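Local coordinates for iron-regulated outer membrane protein (Neisseria meningitidis, PDB 4B7O) that probably takes up iron, carried by siderophores, across the outer membrane as a TonB-dependent transporter, at residues N221-Y226 against L246-Y251. Numbering follows the deposited sequence.
Sequences NDEKEY and LDKRSY
Strands 221-223 and 246-251 run antiparallel, their axes 4.8 Å apart at closest approach and 172° between their directions, with Asn221 and Lys248 forming a hydrogen-bonded pair, Asp222 and Asp247 a non-hydrogen-bonded one, and Glu223 and Leu246 a second hydrogen-bonded pair. Asn221 N to Lys248 O is 2.8 Å; the return bond, Lys248 N to Asn221 O, is 3.0 Å. Glu223 N reaches Leu246 O at 2.8 Å, but the bond from Leu246 N back to Glu223 O is weak, bent to 130° where the pairing ends.

Asn221, Glu223, Leu246 and Lys248 share one face. There the extended chain of Lys248 runs alongside Asn221, whose ND2 lies 4.1 Å from Lys248 CD, and then meets Glu223 on the diagonal. Glu223, with CG anti to its carbonyl carbon and its chain extended beyond, carries its carboxylate across to Lys248 NZ, which meets it from above its plane, 2.8 Å from OE1. This salt bridge is tied to the plug domain through Asn101, whose OD1 accepts from Lys248 NZ while its ND2 donates to Glu223 OE1.

On the other face two acids meet, Asp222 OD1 lying 3.7 Å from Asp247 OD1 with the carboxylates turned 59° apart. Neighbouring cations probably offset this repulsion: Lys224 NZ bonds Asp222 OD2 at 3.0 Å, and Arg220 makes a salt bridge to Asp247 OD1.

The pairing joins two consecutive strands of the transmembrane beta-barrel, at the end of 212-223 and the start of 246-259, with the chain between them forming a long loop. Strand 246-259 is flanked on its far edge by 264-276, where the backbones of Asp247 and Arg249 hydrogen-bond to those of Arg276 and Gln274, while the backbone of Asp222 pairs with that of Val199 on strand 198-209.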
loop_
_atom_site.group_PDB
_atom_site.type_symbol
_atom_site.label_atom_id
_atom_site.label_comp_id
_atom_site.label_asym_id
_atom_site.label_seq_id
_atom_site.Cartn_x
_atom_site.Cartn_y
_atom_site.Cartn_z
ATOM N N ASN A 221 11.340 -11.427 11.865
ATOM C CA ASN A 221 12.338 -11.380 10.842
ATOM C C ASN A 221 13.411 -10.380 11.219
ATOM O O ASN A 221 13.161 -9.169 11.282
ATOM C CB ASN A 221 11.737 -11.057 9.480
ATOM C CG ASN A 221 12.806 -10.859 8.405
ATOM O OD1 ASN A 221 13.932 -11.410 8.464
ATOM N ND2 ASN A 221 12.468 -10.057 7.412
ATOM N N ASP A 222 14.600 -10.889 11.513
ATOM C CA ASP A 222 15.610 -10.004 12.031
ATOM C C ASP A 222 16.621 -9.641 10.974
ATOM O O ASP A 222 17.411 -10.460 10.550
ATOM C CB ASP A 222 16.289 -10.643 13.229
ATOM C CG ASP A 222 17.265 -9.701 13.893
ATOM O OD1 ASP A 222 17.213 -8.484 13.587
ATOM O OD2 ASP A 222 18.093 -10.186 14.704
ATOM N N GLU A 223 16.601 -8.432 10.466
ATOM C CA GLU A 223 17.514 -8.244 9.331
ATOM C C GLU A 223 18.637 -7.282 9.641
ATOM O O GLU A 223 18.392 -6.224 10.163
ATOM C CB GLU A 223 16.767 -7.778 8.084
ATOM C CG GLU A 223 15.721 -8.740 7.528
ATOM C CD GLU A 223 14.879 -8.085 6.439
ATOM O OE1 GLU A 223 14.436 -6.922 6.672
ATOM O OE2 GLU A 223 14.676 -8.707 5.354
ATOM N N LYS A 224 19.857 -7.663 9.300
ATOM C CA LYS A 224 21.006 -6.768 9.361
ATOM C C LYS A 224 21.034 -5.815 8.179
ATOM O O LYS A 224 20.208 -5.893 7.294
ATOM C CB LYS A 224 22.331 -7.558 9.331
ATOM C CG LYS A 224 22.634 -8.407 10.562
ATOM C CD LYS A 224 21.720 -8.074 11.725
ATOM C CE LYS A 224 21.666 -9.282 12.667
ATOM N NZ LYS A 224 20.668 -9.086 13.765
ATOM N N GLU A 225 22.059 -4.966 8.141
ATOM C CA GLU A 225 22.167 -3.947 7.145
ATOM C C GLU A 225 22.559 -4.650 5.883
ATOM O O GLU A 225 23.370 -5.570 5.907
ATOM C CB GLU A 225 23.186 -2.919 7.552
ATOM C CG GLU A 225 22.745 -1.936 8.625
ATOM C CD GLU A 225 23.874 -0.944 8.947
ATOM O OE1 GLU A 225 25.057 -1.277 8.633
ATOM O OE2 GLU A 225 23.598 0.175 9.475
ATOM N N TYR A 226 21.911 -4.295 4.788
ATOM C CA TYR A 226 22.048 -5.096 3.591
ATOM C C TYR A 226 23.129 -4.446 2.763
ATOM O O TYR A 226 23.395 -3.240 2.862
ATOM C CB TYR A 226 20.678 -5.198 2.842
ATOM C CG TYR A 226 20.186 -3.859 2.246
ATOM C CD1 TYR A 226 20.669 -3.423 1.014
ATOM C CD2 TYR A 226 19.276 -3.035 2.927
ATOM C CE1 TYR A 226 20.256 -2.234 0.440
ATOM C CE2 TYR A 226 18.864 -1.806 2.372
ATOM C CZ TYR A 226 19.375 -1.415 1.117
ATOM O OH TYR A 226 19.057 -0.219 0.510
ATOM N N LEU A 246 16.407 -3.948 10.487
ATOM C CA LEU A 246 15.162 -3.893 11.230
ATOM C C LEU A 246 14.843 -5.201 11.834
ATOM O O LEU A 246 14.941 -6.238 11.169
ATOM C CB LEU A 246 14.011 -3.501 10.320
ATOM C CG LEU A 246 13.899 -1.983 10.054
ATOM C CD1 LEU A 246 12.755 -1.735 9.071
ATOM C CD2 LEU A 246 13.715 -1.142 11.325
ATOM N N ASP A 247 14.461 -5.164 13.100
ATOM C CA ASP A 247 13.905 -6.322 13.711
ATOM C C ASP A 247 12.383 -6.240 13.648
ATOM O O ASP A 247 11.770 -5.544 14.448
ATOM C CB ASP A 247 14.339 -6.477 15.160
ATOM C CG ASP A 247 13.893 -7.813 15.728
ATOM O OD1 ASP A 247 13.789 -8.800 14.984
ATOM O OD2 ASP A 247 13.627 -7.923 16.900
ATOM N N LYS A 248 11.787 -6.975 12.718
ATOM C CA LYS A 248 10.335 -6.948 12.446
ATOM C C LYS A 248 9.628 -8.058 13.175
ATOM O O LYS A 248 10.006 -9.224 13.082
ATOM C CB LYS A 248 10.111 -7.158 10.965
ATOM C CG LYS A 248 10.734 -6.042 10.133
ATOM C CD LYS A 248 10.806 -6.503 8.697
ATOM C CE LYS A 248 11.216 -5.387 7.789
ATOM N NZ LYS A 248 11.758 -5.958 6.531
ATOM N N ARG A 249 8.603 -7.711 13.917
ATOM C CA ARG A 249 7.788 -8.718 14.568
ATOM C C ARG A 249 6.330 -8.540 14.221
ATOM O O ARG A 249 5.820 -7.421 14.193
ATOM C CB ARG A 249 7.952 -8.623 16.062
ATOM C CG ARG A 249 9.335 -9.087 16.421
ATOM C CD ARG A 249 9.727 -8.685 17.811
ATOM N NE ARG A 249 11.177 -8.723 17.919
ATOM C CZ ARG A 249 11.785 -8.491 19.065
ATOM N NH1 ARG A 249 11.046 -8.245 20.148
ATOM N NH2 ARG A 249 13.098 -8.509 19.135
ATOM N N SER A 250 5.656 -9.632 13.950
ATOM C CA SER A 250 4.249 -9.544 13.746
ATOM C C SER A 250 3.586 -10.709 14.409
ATOM O O SER A 250 4.169 -11.787 14.481
ATOM C CB SER A 250 3.931 -9.493 12.261
ATOM O OG SER A 250 4.403 -10.651 11.608
ATOM N N TYR A 251 2.395 -10.482 14.944
ATOM C CA TYR A 251 1.560 -11.588 15.333
ATOM C C TYR A 251 0.101 -11.331 14.969
ATOM O O TYR A 251 -0.303 -10.205 14.701
ATOM C CB TYR A 251 1.792 -11.943 16.793
ATOM C CG TYR A 251 1.125 -11.039 17.742
ATOM C CD1 TYR A 251 -0.205 -11.263 18.109
ATOM C CD2 TYR A 251 1.810 -9.996 18.324
ATOM C CE1 TYR A 251 -0.846 -10.430 18.983
ATOM C CE2 TYR A 251 1.189 -9.175 19.220
ATOM C CZ TYR A 251 -0.145 -9.394 19.540
ATOM O OH TYR A 251 -0.808 -8.554 20.409
#